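Local coordinates for SusD-like protein BACOVA_02651 (PDB 5E75) that binds polysaccharide at the cell surface of Bacteroides ovatus and probably captures xyloglucan before its transport into the periplasm for degradation, at residues 210-215 with 365-370; 189-194 with 205-210; 375-380 with 401-406; 241-246 with 359-364. All coordinates share one frame; numbering follows the deposited sequence. Where two conformers were deposited one is given.

Interaction 1. Residues 210-215 with 365-370; sequences LARQYA and LTYAEA
Arg212 lies across Ala370, its CG 3.7 Å from Ala370 CB, and turns its guanidinium back to the carbonyl of the same residue. CG stands anti to the carbonyl carbon (chi1 -73°), and a bend at chi3 (-64°) brings NH1 to 3.0 Å from Ala370 O. The oxygen sits at the guanidinium edge, close to its plane, while NH1 approaches tilted from the carbonyl plane, with an N-H...O angle of 147°. NH2 is held by Glu209, one turn earlier on helix 205-221. Beside the arginine, Ala211 CB meets Ala370 CB at 3.9 Å. At the other end Ala215 CB packs on Tyr367 CB at 3.7 Å, and the Tyr367 ring, its CG anti to the backbone N, swings obliquely past the Arg212 carbonyl. The segments 210-215 and 365-370 run roughly antiparallel, their axes 8.7 Å apart at the closest, with alanines at the interface, within the helical part of this SusD-family protein. An alanine in place of Arg212 would probably cost the Ala370 carbonyl its side-chain donor, leave Glu209 without this partner and take away the CG that packs on Ala370 CB. The chemistry implies an alanine-lined seam flanked by an arginine that joins a carboxylate on its own helix to a carbonyl on helix 360-372.

Interaction 2. Residues 189-194 with 205-210; sequences KVYLAR and EGDLEL. With EDO (1,2-ethanediol), chain C.
Arg194 reaches Asp207 because its CG stands anti to the backbone N (chi1 -167°) and its chain bends at chi3 (71°), while Asp207 keeps CG beside its own backbone N. The two residues tie together a helical hairpin: helices 180-195 and 205-221 run antiparallel, joined by a short connection, in a family assigned to the TPR clan. The arginine grips the carboxylate side-on with two nitrogens, one to each oxygen. NE meets Asp207 OD2 at 2.9 Å, and NH2 meets Asp207 OD1 at 2.8 Å with the N-H pointing straight at it. Both oxygens are used on their syn sides, NE somewhat out of the carboxylate plane, and the two flat groups are only 24° from parallel, an arrangement that resists rotation of either. With a methionine here the buried Asp207 carboxylate would probably lose both N-H donors and its countercharge. Further along, Tyr191 offers a ring face to Leu210, whose CB sits over the centre in a CH-pi contact, 3.9 Å from the ring centroid. Helix 151-168 adds Ile159, which touches both Tyr191 and Arg194. Toward helix 360-372, Leu192 CD1 meets Leu208 CD2 at 3.9 Å. Beyond the leucine CB, Leu210 CD1 rests over the same tyrosine face, 3.6 Å from Tyr191 CE1.

Interaction 3. Residues 375-380 with 401-406; sequences NSTLSD and SITLDD
Leu378 and Ile402 join their backbones by two hydrogen bonds, the N of Leu378 to O of Ile402 and the N of Ile402 to O of Leu378, each 2.9 Å. The first donor lies in the carbonyl plane, the second is tilted a little from it. Two CA-H...O contacts flank the pair: Thr377 CA is 3.3 Å from Ile402 O, and Ser401 CA is 3.2 Å from Leu378 O. Apolar contact follows on one side, where the Leu378 and Ile402 side chains lie alongside each other, pointing the same way. Leu378 CB touches Ile402 CG1 at 3.9 Å; chi1 of 60° wedges that CG1 between the backbone N and carbonyl carbon of Ile402. Leu384 of helix 382-393 touches both side chains. The packing also includes a van der Waals contact of Thr403 CG2 with Ser376 O, at 3.6 Å. That same oxygen accepts from a water, which in turn accepts from Leu404 N, bridging the loop to the first turn of helix 404-415. At this helix start, the Asp406 carboxylate reaches back to Thr403, its OD2 taking the backbone N at 2.9 Å on the anti side. The arrangement is a single antiparallel bridge between two loops, of the hydrogen-bonded kind, leading into a helix N-terminus where Thr403 holds the N-cap position.

Interaction 4. Residues 241-246 with 359-364; sequences NQESLL and RLADVY
The contact lies at a strand-to-helix junction, where strand 355-359, paired antiparallel with strand 244-248, runs into helix 360-372. Glu243 O accepts from Leu360 N at 2.9 Å, the donor lying in the carbonyl plane, so the first residue of the helix is held by the turn that precedes strand 244-248. The Glu243 side chain runs out extended, CG anti to the backbone N (chi1 177°), passing Leu360 CB at 3.8 Å from CG. Its carboxylate then meets Arg359: NH1 is 2.9 Å from Glu243 OE2 in a salt bridge, with the oxygen at the guanidinium edge and the nitrogen coming from above the carboxylate plane. The two flat groups are turned 60° apart, and the bond is bent, at 137°. Both charges have further mates, Glu414 and Glu418 for the arginine and Arg393 for the glutamate, giving a buried ionic network. Arg359 occupies the N-cap position, and Ser244 pairs with it as an antiparallel non-hydrogen-bonded bridge. The type I turn from Asn241 to Ser244 delivers the chain to this bridge, and a classic beta bulge follows, Leu245 and Leu246 both facing Leu358. Leu245 is directed toward the helix: its CD1 meets Val363 CG2 at 3.8 Å and lies 3.9 Å from Leu360 CA. Val218 of helix 205-221 touches Leu360 and Val363.

In the fold
Helix 360-372 carries interactions 1 and 4, whose centres lie about 14 Å apart: its first turn meets the turn before strand 244-248, its later turns meet helix 205-221. That helix also carries interaction 2, centred about 8 Å from the centre of interaction 1, and the two share Leu210. Along the chain interaction 2 closes first; both segments of interaction 4 fall between the two of interaction 1, and interaction 3 comes last, its centre about 14 Å from that of interaction 1. Lys189 and Asp362 form a salt bridge between interactions 2 and 4. Helix 360-372 thus packs against the 180-195/205-221 hairpin and, through Ala368 and Glu369, touches residues of interaction 3.

Interaction 1. Residues 210-215 with 365-370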
loop_
_atom_site.group_PDB
_atom_site.type_symbol
_atom_site.label_atom_id
_atom_site.label_comp_id
_atom_site.label_asym_id
_atom_site.label_seq_id
_atom_site.Cartn_x
_atom_site.Cartn_y
_atom_site.Cartn_z
ATOM N N LEU A 210 20.608 10.470 3.450
ATOM C CA LEU A 210 19.382 11.255 3.496
ATOM C C LEU A 210 18.172 10.449 4.005
ATOM O O LEU A 210 17.400 10.940 4.822
ATOM C CB LEU A 210 19.097 11.860 2.122
ATOM C CG LEU A 210 20.046 13.001 1.732
ATOM C CD1 LEU A 210 19.997 13.264 0.228
ATOM C CD2 LEU A 210 19.711 14.242 2.502
ATOM N N ALA A 211 18.021 9.208 3.551
ATOM C CA ALA A 211 16.959 8.340 4.055
ATOM C C ALA A 211 17.072 8.171 5.573
ATOM O O ALA A 211 16.085 8.233 6.302
ATOM C CB ALA A 211 17.016 6.996 3.362
ATOM N N ARG A 212 18.298 7.953 6.051
ATOM C CA ARG A 212 18.510 7.827 7.498
ATOM C C ARG A 212 18.171 9.112 8.237
ATOM O O ARG A 212 17.574 9.084 9.303
ATOM C CB ARG A 212 19.953 7.440 7.816
ATOM C CG ARG A 212 20.293 5.998 7.490
ATOM C CD ARG A 212 21.631 5.612 8.079
ATOM N NE ARG A 212 22.753 6.364 7.520
ATOM C CZ ARG A 212 23.512 5.958 6.503
ATOM N NH1 ARG A 212 23.276 4.812 5.884
ATOM N NH2 ARG A 212 24.529 6.705 6.097
ATOM N N GLN A 213 18.577 10.246 7.685
ATOM C CA GLN A 213 18.302 11.509 8.346
ATOM C C GLN A 213 16.802 11.775 8.479
ATOM O O GLN A 213 16.328 12.132 9.550
ATOM C CB GLN A 213 18.982 12.648 7.599
ATOM C CG GLN A 213 20.487 12.674 7.773
ATOM C CD GLN A 213 21.114 13.836 7.034
ATOM O OE1 GLN A 213 21.653 13.673 5.941
ATOM N NE2 GLN A 213 21.030 15.020 7.622
ATOM N N TYR A 214 16.048 11.593 7.392
ATOM C CA TYR A 214 14.612 11.825 7.456
ATOM C C TYR A 214 13.898 10.776 8.317
ATOM O O TYR A 214 13.026 11.121 9.110
ATOM C CB TYR A 214 14.009 11.903 6.043
ATOM C CG TYR A 214 14.328 13.217 5.377
ATOM C CD1 TYR A 214 13.664 14.367 5.746
ATOM C CD2 TYR A 214 15.311 13.313 4.405
ATOM C CE1 TYR A 214 13.964 15.585 5.164
ATOM C CE2 TYR A 214 15.626 14.529 3.821
ATOM C CZ TYR A 214 14.943 15.657 4.196
ATOM O OH TYR A 214 15.264 16.865 3.595
ATOM N N ALA A 215 14.249 9.504 8.152
ATOM C CA ALA A 215 13.566 8.471 8.912
ATOM C C ALA A 215 13.899 8.577 10.406
ATOM O O ALA A 215 13.022 8.444 11.247
ATOM C CB ALA A 215 13.909 7.078 8.379
ATOM N N LEU A 365 10.835 0.455 9.700
ATOM C CA LEU A 365 11.498 -0.531 8.865
ATOM C C LEU A 365 12.358 0.110 7.777
ATOM O O LEU A 365 13.413 -0.412 7.424
ATOM C CB LEU A 365 10.482 -1.517 8.249
ATOM C CG LEU A 365 9.741 -2.394 9.253
ATOM C CD1 LEU A 365 8.689 -3.225 8.557
ATOM C CD2 LEU A 365 10.666 -3.291 10.001
ATOM N N THR A 366 11.910 1.249 7.255
ATOM C CA THR A 366 12.702 2.017 6.281
ATOM C C THR A 366 14.010 2.505 6.892
ATOM O O THR A 366 15.072 2.413 6.273
ATOM C CB THR A 366 11.878 3.211 5.730
ATOM O OG1 THR A 366 10.778 2.691 4.975
ATOM C CG2 THR A 366 12.681 4.132 4.809
ATOM N N TYR A 367 13.946 2.996 8.118
ATOM C CA TYR A 367 15.152 3.422 8.810
ATOM C C TYR A 367 16.123 2.239 8.958
ATOM O O TYR A 367 17.319 2.363 8.669
ATOM C CB TYR A 367 14.775 3.997 10.179
ATOM C CG TYR A 367 15.913 4.592 10.991
ATOM C CD1 TYR A 367 17.066 5.072 10.387
ATOM C CD2 TYR A 367 15.808 4.682 12.365
ATOM C CE1 TYR A 367 18.101 5.616 11.141
ATOM C CE2 TYR A 367 16.838 5.220 13.127
ATOM C CZ TYR A 367 17.976 5.685 12.504
ATOM O OH TYR A 367 18.997 6.213 13.270
ATOM N N ALA A 368 15.613 1.082 9.375
ATOM C CA ALA A 368 16.455 -0.094 9.521
ATOM C C ALA A 368 17.148 -0.456 8.213
ATOM O O ALA A 368 18.347 -0.753 8.182
ATOM C CB ALA A 368 15.640 -1.287 10.034
ATOM N N GLU A 369 16.401 -0.440 7.115
ATOM C CA GLU A 369 16.951 -0.824 5.822
ATOM C C GLU A 369 18.000 0.190 5.367
ATOM O O GLU A 369 19.023 -0.168 4.765
ATOM C CB GLU A 369 15.827 -0.985 4.776
ATOM C CG GLU A 369 16.275 -1.536 3.442
ATOM C CD GLU A 369 15.129 -1.828 2.471
ATOM O OE1 GLU A 369 13.959 -1.824 2.893
ATOM O OE2 GLU A 369 15.422 -2.102 1.290
ATOM N N ALA A 370 17.758 1.468 5.649
ATOM C CA ALA A 370 18.727 2.502 5.288
ATOM C C ALA A 370 20.000 2.407 6.138
ATOM O O ALA A 370 21.083 2.752 5.653
ATOM C CB ALA A 370 18.110 3.887 5.388
#

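Interaction 2. Residues 189-194 with 205-210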
loop_
_atom_site.group_PDB
_atom_site.type_symbol
_atom_site.label_atom_id
_atom_site.label_comp_id
_atom_site.label_asym_id
_atom_site.label_seq_id
_atom_site.Cartn_x
_atom_site.Cartn_y
_atom_site.Cartn_z
ATOM N N LYS A 189 11.439 7.113 2.411
ATOM C CA LYS A 189 11.152 5.966 1.549
ATOM C C LYS A 189 11.612 6.217 0.118
ATOM O O LYS A 189 12.120 5.321 -0.550
ATOM C CB LYS A 189 9.659 5.605 1.566
ATOM C CG LYS A 189 9.156 5.080 2.888
ATOM C CD LYS A 189 7.699 4.684 2.803
ATOM C CE LYS A 189 7.459 3.576 1.809
ATOM N NZ LYS A 189 6.054 3.057 1.943
ATOM N N VAL A 190 11.418 7.442 -0.359
ATOM C CA VAL A 190 11.810 7.815 -1.717
ATOM C C VAL A 190 13.339 7.785 -1.883
ATOM O O VAL A 190 13.843 7.219 -2.852
ATOM C CB VAL A 190 11.201 9.189 -2.102
ATOM C CG1 VAL A 190 11.743 9.662 -3.435
ATOM C CG2 VAL A 190 9.688 9.093 -2.165
ATOM N N TYR A 191 14.066 8.384 -0.945
ATOM C CA TYR A 191 15.524 8.338 -1.014
ATOM C C TYR A 191 16.044 6.900 -0.934
ATOM O O TYR A 191 16.960 6.520 -1.674
ATOM C CB TYR A 191 16.153 9.199 0.076
ATOM C CG TYR A 191 16.248 10.668 -0.266
ATOM C CD1 TYR A 191 16.955 11.101 -1.385
ATOM C CD2 TYR A 191 15.634 11.613 0.517
ATOM C CE1 TYR A 191 17.055 12.435 -1.705
ATOM C CE2 TYR A 191 15.741 12.970 0.213
ATOM C CZ TYR A 191 16.442 13.357 -0.911
ATOM O OH TYR A 191 16.560 14.705 -1.236
ATOM N N LEU A 192 15.465 6.085 -0.054
ATOM C CA LEU A 192 15.879 4.688 0.010
ATOM C C LEU A 192 15.609 3.981 -1.315
ATOM O O LEU A 192 16.464 3.223 -1.818
ATOM C CB LEU A 192 15.205 3.944 1.169
ATOM C CG LEU A 192 15.559 2.457 1.316
ATOM C CD1 LEU A 192 17.063 2.251 1.565
ATOM C CD2 LEU A 192 14.726 1.839 2.414
ATOM N N ALA A 193 14.435 4.232 -1.906
ATOM C CA ALA A 193 14.098 3.618 -3.182
ATOM C C ALA A 193 15.035 4.070 -4.293
ATOM O O ALA A 193 15.407 3.277 -5.154
ATOM C CB ALA A 193 12.633 3.931 -3.562
ATOM N N ARG A 194 15.409 5.350 -4.295
ATOM C CA ARG A 194 16.302 5.851 -5.333
ATOM C C ARG A 194 17.733 5.318 -5.182
ATOM O O ARG A 194 18.439 5.139 -6.183
ATOM C CB ARG A 194 16.311 7.387 -5.370
ATOM C CG ARG A 194 16.974 7.914 -6.642
ATOM C CD ARG A 194 16.935 9.424 -6.787
ATOM N NE ARG A 194 17.818 10.088 -5.842
ATOM C CZ ARG A 194 18.062 11.388 -5.847
ATOM N NH1 ARG A 194 17.486 12.160 -6.764
ATOM N NH2 ARG A 194 18.887 11.899 -4.946
ATOM N N GLU A 205 25.437 6.089 -1.291
ATOM C CA GLU A 205 25.627 6.426 0.110
ATOM C C GLU A 205 25.013 7.785 0.469
ATOM O O GLU A 205 24.565 7.991 1.595
ATOM C CB GLU A 205 27.127 6.367 0.440
ATOM C CG GLU A 205 27.728 4.948 0.350
ATOM C CD GLU A 205 27.369 4.055 1.529
ATOM O OE1 GLU A 205 26.746 4.557 2.496
ATOM O OE2 GLU A 205 27.726 2.847 1.496
ATOM N N GLY A 206 24.971 8.707 -0.488
ATOM C CA GLY A 206 24.313 9.977 -0.263
ATOM C C GLY A 206 22.824 9.816 -0.012
ATOM O O GLY A 206 22.287 10.385 0.933
ATOM N N ASP A 207 22.168 9.038 -0.863
ATOM C CA ASP A 207 20.746 8.782 -0.691
ATOM C C ASP A 207 20.478 7.982 0.584
ATOM O O ASP A 207 19.486 8.240 1.258
ATOM C CB ASP A 207 20.155 8.060 -1.906
ATOM C CG ASP A 207 19.951 8.969 -3.126
ATOM O OD1 ASP A 207 20.107 10.214 -3.041
ATOM O OD2 ASP A 207 19.594 8.418 -4.183
ATOM N N LEU A 208 21.347 7.022 0.917
ATOM C CA LEU A 208 21.205 6.283 2.174
ATOM C C LEU A 208 21.272 7.221 3.370
ATOM O O LEU A 208 20.500 7.110 4.322
ATOM C CB LEU A 208 22.256 5.182 2.295
ATOM C CG LEU A 208 22.075 3.960 1.400
ATOM C CD1 LEU A 208 23.308 3.061 1.512
ATOM C CD2 LEU A 208 20.821 3.192 1.795
ATOM N N GLU A 209 22.218 8.152 3.326
ATOM C CA GLU A 209 22.376 9.096 4.416
ATOM C C GLU A 209 21.122 9.958 4.563
ATOM O O GLU A 209 20.637 10.168 5.664
ATOM C CB GLU A 209 23.621 9.962 4.191
ATOM C CG GLU A 209 23.833 11.044 5.231
ATOM C CD GLU A 209 23.979 10.505 6.637
ATOM O OE1 GLU A 209 24.394 9.335 6.795
ATOM O OE2 GLU A 209 23.672 11.248 7.593
ATOM N N LEU A 210 20.608 10.470 3.450
ATOM C CA LEU A 210 19.382 11.255 3.496
ATOM C C LEU A 210 18.172 10.449 4.005
ATOM O O LEU A 210 17.400 10.940 4.822
ATOM C CB LEU A 210 19.097 11.860 2.122
ATOM C CG LEU A 210 20.046 13.001 1.732
ATOM C CD1 LEU A 210 19.997 13.264 0.228
ATOM C CD2 LEU A 210 19.711 14.242 2.502
HETATM C C1 EDO C . 4.384 6.044 -0.572
HETATM O O1 EDO C . 4.631 4.641 -0.575
HETATM C C2 EDO C . 3.152 6.378 -1.404
HETATM O O2 EDO C . 3.487 6.532 -2.785
#

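Interaction 3. Residues 375-380 with 401-406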
loop_
_atom_site.group_PDB
_atom_site.type_symbol
_atom_site.label_atom_id
_atom_site.label_comp_id
_atom_site.label_asym_id
_atom_site.label_seq_id
_atom_site.Cartn_x
_atom_site.Cartn_y
_atom_site.Cartn_z
ATOM N N ASN A 375 25.945 -2.883 3.667
ATOM C CA ASN A 375 26.491 -3.977 4.467
ATOM C C ASN A 375 25.630 -5.232 4.370
ATOM O O ASN A 375 24.429 -5.161 4.094
ATOM C CB ASN A 375 26.664 -3.523 5.911
ATOM C CG ASN A 375 27.774 -2.497 6.059
ATOM O OD1 ASN A 375 28.851 -2.647 5.477
ATOM N ND2 ASN A 375 27.510 -1.447 6.800
ATOM N N SER A 376 26.231 -6.397 4.578
ATOM C CA SER A 376 25.478 -7.638 4.449
ATOM C C SER A 376 24.616 -7.893 5.685
ATOM O O SER A 376 23.618 -8.601 5.608
ATOM C CB SER A 376 26.421 -8.811 4.187
ATOM O OG SER A 376 27.293 -9.009 5.281
ATOM N N THR A 377 24.984 -7.275 6.808
ATOM C CA THR A 377 24.245 -7.427 8.057
ATOM C C THR A 377 24.274 -6.125 8.830
ATOM O O THR A 377 25.190 -5.309 8.658
ATOM C CB THR A 377 24.853 -8.506 8.985
ATOM O OG1 THR A 377 26.106 -8.040 9.509
ATOM C CG2 THR A 377 25.067 -9.811 8.255
ATOM N N LEU A 378 23.260 -5.937 9.662
ATOM C CA LEU A 378 23.165 -4.824 10.595
ATOM C C LEU A 378 23.002 -5.431 11.979
ATOM O O LEU A 378 22.052 -6.180 12.221
ATOM C CB LEU A 378 21.952 -3.940 10.262
ATOM C CG LEU A 378 21.750 -2.732 11.185
ATOM C CD1 LEU A 378 22.829 -1.715 10.970
ATOM C CD2 LEU A 378 20.380 -2.098 10.957
ATOM N N SER A 379 23.929 -5.135 12.891
ATOM C CA SER A 379 23.920 -5.787 14.211
ATOM C C SER A 379 23.999 -4.804 15.373
ATOM O O SER A 379 24.158 -5.212 16.534
ATOM C CB SER A 379 25.060 -6.800 14.317
ATOM O OG SER A 379 26.297 -6.153 14.171
ATOM N N ASP A 380 23.859 -3.519 15.075
ATOM C CA ASP A 380 23.786 -2.514 16.123
ATOM C C ASP A 380 23.094 -1.268 15.620
ATOM O O ASP A 380 22.704 -1.193 14.457
ATOM C CB ASP A 380 25.184 -2.162 16.657
ATOM C CG ASP A 380 26.144 -1.706 15.567
ATOM O OD1 ASP A 380 25.705 -1.130 14.552
ATOM O OD2 ASP A 380 27.366 -1.917 15.734
ATOM N N SER A 401 20.700 -9.434 14.835
ATOM C CA SER A 401 21.250 -8.928 13.582
ATOM C C SER A 401 20.221 -9.154 12.481
ATOM O O SER A 401 19.429 -10.095 12.553
ATOM C CB SER A 401 22.558 -9.639 13.248
ATOM O OG SER A 401 22.324 -10.969 12.855
ATOM N N ILE A 402 20.213 -8.275 11.478
ATOM C CA ILE A 402 19.308 -8.427 10.345
ATOM C C ILE A 402 20.040 -8.309 9.029
ATOM O O ILE A 402 21.076 -7.626 8.927
ATOM C CB ILE A 402 18.143 -7.396 10.369
ATOM C CG1 ILE A 402 18.650 -5.955 10.318
ATOM C CG2 ILE A 402 17.288 -7.608 11.611
ATOM C CD1 ILE A 402 17.533 -4.901 10.273
ATOM N N THR A 403 19.489 -8.989 8.030
ATOM C CA THR A 403 19.922 -8.878 6.653
ATOM C C THR A 403 18.764 -8.335 5.805
ATOM O O THR A 403 17.639 -8.148 6.299
ATOM C CB THR A 403 20.293 -10.243 6.068
ATOM O OG1 THR A 403 19.109 -11.036 5.926
ATOM C CG2 THR A 403 21.299 -10.997 6.956
ATOM N N LEU A 404 19.026 -8.097 4.526
ATOM C CA LEU A 404 17.969 -7.658 3.625
ATOM C C LEU A 404 16.849 -8.711 3.589
ATOM O O LEU A 404 15.665 -8.366 3.516
ATOM C CB LEU A 404 18.522 -7.376 2.231
ATOM C CG LEU A 404 17.486 -6.846 1.229
ATOM C CD1 LEU A 404 16.919 -5.487 1.655
ATOM C CD2 LEU A 404 18.084 -6.780 -0.165
ATOM N N ASP A 405 17.193 -9.993 3.650
ATOM C CA ASP A 405 16.168 -11.028 3.651
ATOM C C ASP A 405 15.241 -10.923 4.861
ATOM O O ASP A 405 14.035 -11.169 4.747
ATOM C CB ASP A 405 16.805 -12.420 3.596
ATOM C CG ASP A 405 17.418 -12.729 2.251
ATOM O OD1 ASP A 405 16.997 -12.147 1.227
ATOM O OD2 ASP A 405 18.337 -13.581 2.221
ATOM N N ASP A 406 15.777 -10.538 6.008
ATOM C CA ASP A 406 14.955 -10.342 7.196
ATOM C C ASP A 406 14.013 -9.161 6.994
ATOM O O ASP A 406 12.864 -9.203 7.424
ATOM C CB ASP A 406 15.815 -10.076 8.436
ATOM C CG ASP A 406 16.632 -11.268 8.853
ATOM O OD1 ASP A 406 16.063 -12.371 8.992
ATOM O OD2 ASP A 406 17.852 -11.091 9.046
HETATM O O HOH W 1 21.730 -8.166 3.473
#

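Interaction 4. Residues 241-246 with 359-364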
loop_
_atom_site.group_PDB
_atom_site.type_symbol
_atom_site.label_atom_id
_atom_site.label_comp_id
_atom_site.label_asym_id
_atom_site.label_seq_id
_atom_site.Cartn_x
_atom_site.Cartn_y
_atom_site.Cartn_z
ATOM N N ASN A 241 -5.412 6.988 14.181
ATOM C CA ASN A 241 -4.602 6.734 15.358
ATOM C C ASN A 241 -3.201 7.334 15.193
ATOM O O ASN A 241 -2.818 7.772 14.099
ATOM C CB ASN A 241 -4.515 5.225 15.599
ATOM C CG ASN A 241 -3.801 4.498 14.471
ATOM O OD1 ASN A 241 -2.575 4.522 14.391
ATOM N ND2 ASN A 241 -4.569 3.883 13.578
ATOM N N GLN A 242 -2.418 7.345 16.264
ATOM C CA GLN A 242 -1.131 8.035 16.225
ATOM C C GLN A 242 -0.122 7.426 15.252
ATOM O O GLN A 242 0.805 8.121 14.817
ATOM C CB GLN A 242 -0.512 8.115 17.620
ATOM C CG GLN A 242 -0.124 6.781 18.211
ATOM C CD GLN A 242 0.661 6.931 19.495
ATOM O OE1 GLN A 242 1.603 7.727 19.568
ATOM N NE2 GLN A 242 0.282 6.167 20.511
ATOM N N GLU A 243 -0.293 6.145 14.923
ATOM C CA GLU A 243 0.586 5.455 13.969
ATOM C C GLU A 243 0.219 5.780 12.509
ATOM O O GLU A 243 1.011 5.542 11.580
ATOM C CB GLU A 243 0.569 3.934 14.227
ATOM C CG GLU A 243 1.394 3.120 13.253
ATOM C CD GLU A 243 1.634 1.689 13.696
ATOM O OE1 GLU A 243 1.277 1.332 14.832
ATOM O OE2 GLU A 243 2.174 0.931 12.872
ATOM N N SER A 244 -0.974 6.325 12.303
ATOM C CA SER A 244 -1.448 6.660 10.966
ATOM C C SER A 244 -0.863 8.008 10.542
ATOM O O SER A 244 -1.383 9.080 10.920
ATOM C CB SER A 244 -2.977 6.730 10.970
ATOM O OG SER A 244 -3.502 6.861 9.659
ATOM N N LEU A 245 0.212 7.987 9.762
ATOM C CA LEU A 245 0.846 9.225 9.311
ATOM C C LEU A 245 0.095 9.832 8.127
ATOM O O LEU A 245 -0.039 11.054 8.031
ATOM C CB LEU A 245 2.317 8.980 8.961
ATOM C CG LEU A 245 3.228 8.687 10.162
ATOM C CD1 LEU A 245 4.598 8.240 9.738
ATOM C CD2 LEU A 245 3.350 9.931 11.012
ATOM N N LEU A 246 -0.420 8.990 7.238
ATOM C CA LEU A 246 -1.166 9.463 6.082
ATOM C C LEU A 246 -2.117 8.357 5.647
ATOM O O LEU A 246 -1.723 7.190 5.531
ATOM C CB LEU A 246 -0.212 9.825 4.940
ATOM C CG LEU A 246 -0.808 10.604 3.772
ATOM C CD1 LEU A 246 -1.345 11.961 4.240
ATOM C CD2 LEU A 246 0.202 10.791 2.658
ATOM N N ARG A 359 2.124 4.203 7.483
ATOM C CA ARG A 359 2.133 3.971 8.922
ATOM C C ARG A 359 3.528 4.195 9.515
ATOM O O ARG A 359 4.544 3.993 8.852
ATOM C CB ARG A 359 1.692 2.530 9.241
ATOM C CG ARG A 359 0.230 2.293 9.051
ATOM C CD ARG A 359 -0.255 1.058 9.767
ATOM N NE ARG A 359 0.064 -0.226 9.148
ATOM C CZ ARG A 359 0.925 -1.115 9.636
ATOM N NH1 ARG A 359 1.716 -0.823 10.663
ATOM N NH2 ARG A 359 1.025 -2.304 9.061
ATOM N N LEU A 360 3.575 4.535 10.798
ATOM C CA LEU A 360 4.856 4.718 11.484
ATOM C C LEU A 360 5.738 3.469 11.405
ATOM O O LEU A 360 6.965 3.592 11.272
ATOM C CB LEU A 360 4.612 5.151 12.932
ATOM C CG LEU A 360 5.842 5.518 13.755
ATOM C CD1 LEU A 360 6.530 6.765 13.231
ATOM C CD2 LEU A 360 5.437 5.682 15.200
ATOM N N ALA A 361 5.148 2.273 11.440
ATOM C CA ALA A 361 5.969 1.065 11.365
ATOM C C ALA A 361 6.760 1.002 10.060
ATOM O O ALA A 361 7.837 0.420 10.024
ATOM C CB ALA A 361 5.127 -0.161 11.504
ATOM N N ASP A 362 6.211 1.555 8.986
ATOM C CA ASP A 362 6.920 1.628 7.702
ATOM C C ASP A 362 8.192 2.466 7.857
ATOM O O ASP A 362 9.259 2.115 7.347
ATOM C CB ASP A 362 5.966 2.237 6.670
ATOM C CG ASP A 362 6.346 1.969 5.243
ATOM O OD1 ASP A 362 7.526 1.765 4.937
ATOM O OD2 ASP A 362 5.419 1.967 4.407
ATOM N N VAL A 363 8.074 3.594 8.551
ATOM C CA VAL A 363 9.228 4.453 8.756
ATOM C C VAL A 363 10.271 3.721 9.609
ATOM O O VAL A 363 11.469 3.841 9.341
ATOM C CB VAL A 363 8.846 5.833 9.353
ATOM C CG1 VAL A 363 10.037 6.750 9.372
ATOM C CG2 VAL A 363 7.725 6.473 8.556
ATOM N N TYR A 364 9.821 2.961 10.606
ATOM C CA TYR A 364 10.752 2.163 11.421
ATOM C C TYR A 364 11.536 1.195 10.549
ATOM O O TYR A 364 12.763 1.087 10.654
ATOM C CB TYR A 364 10.006 1.371 12.509
ATOM C CG TYR A 364 9.532 2.167 13.727
ATOM C CD1 TYR A 364 9.460 3.551 13.711
ATOM C CD2 TYR A 364 9.165 1.516 14.906
ATOM C CE1 TYR A 364 9.038 4.258 14.835
ATOM C CE2 TYR A 364 8.745 2.218 16.008
ATOM C CZ TYR A 364 8.678 3.584 15.975
ATOM O OH TYR A 364 8.277 4.226 17.128
#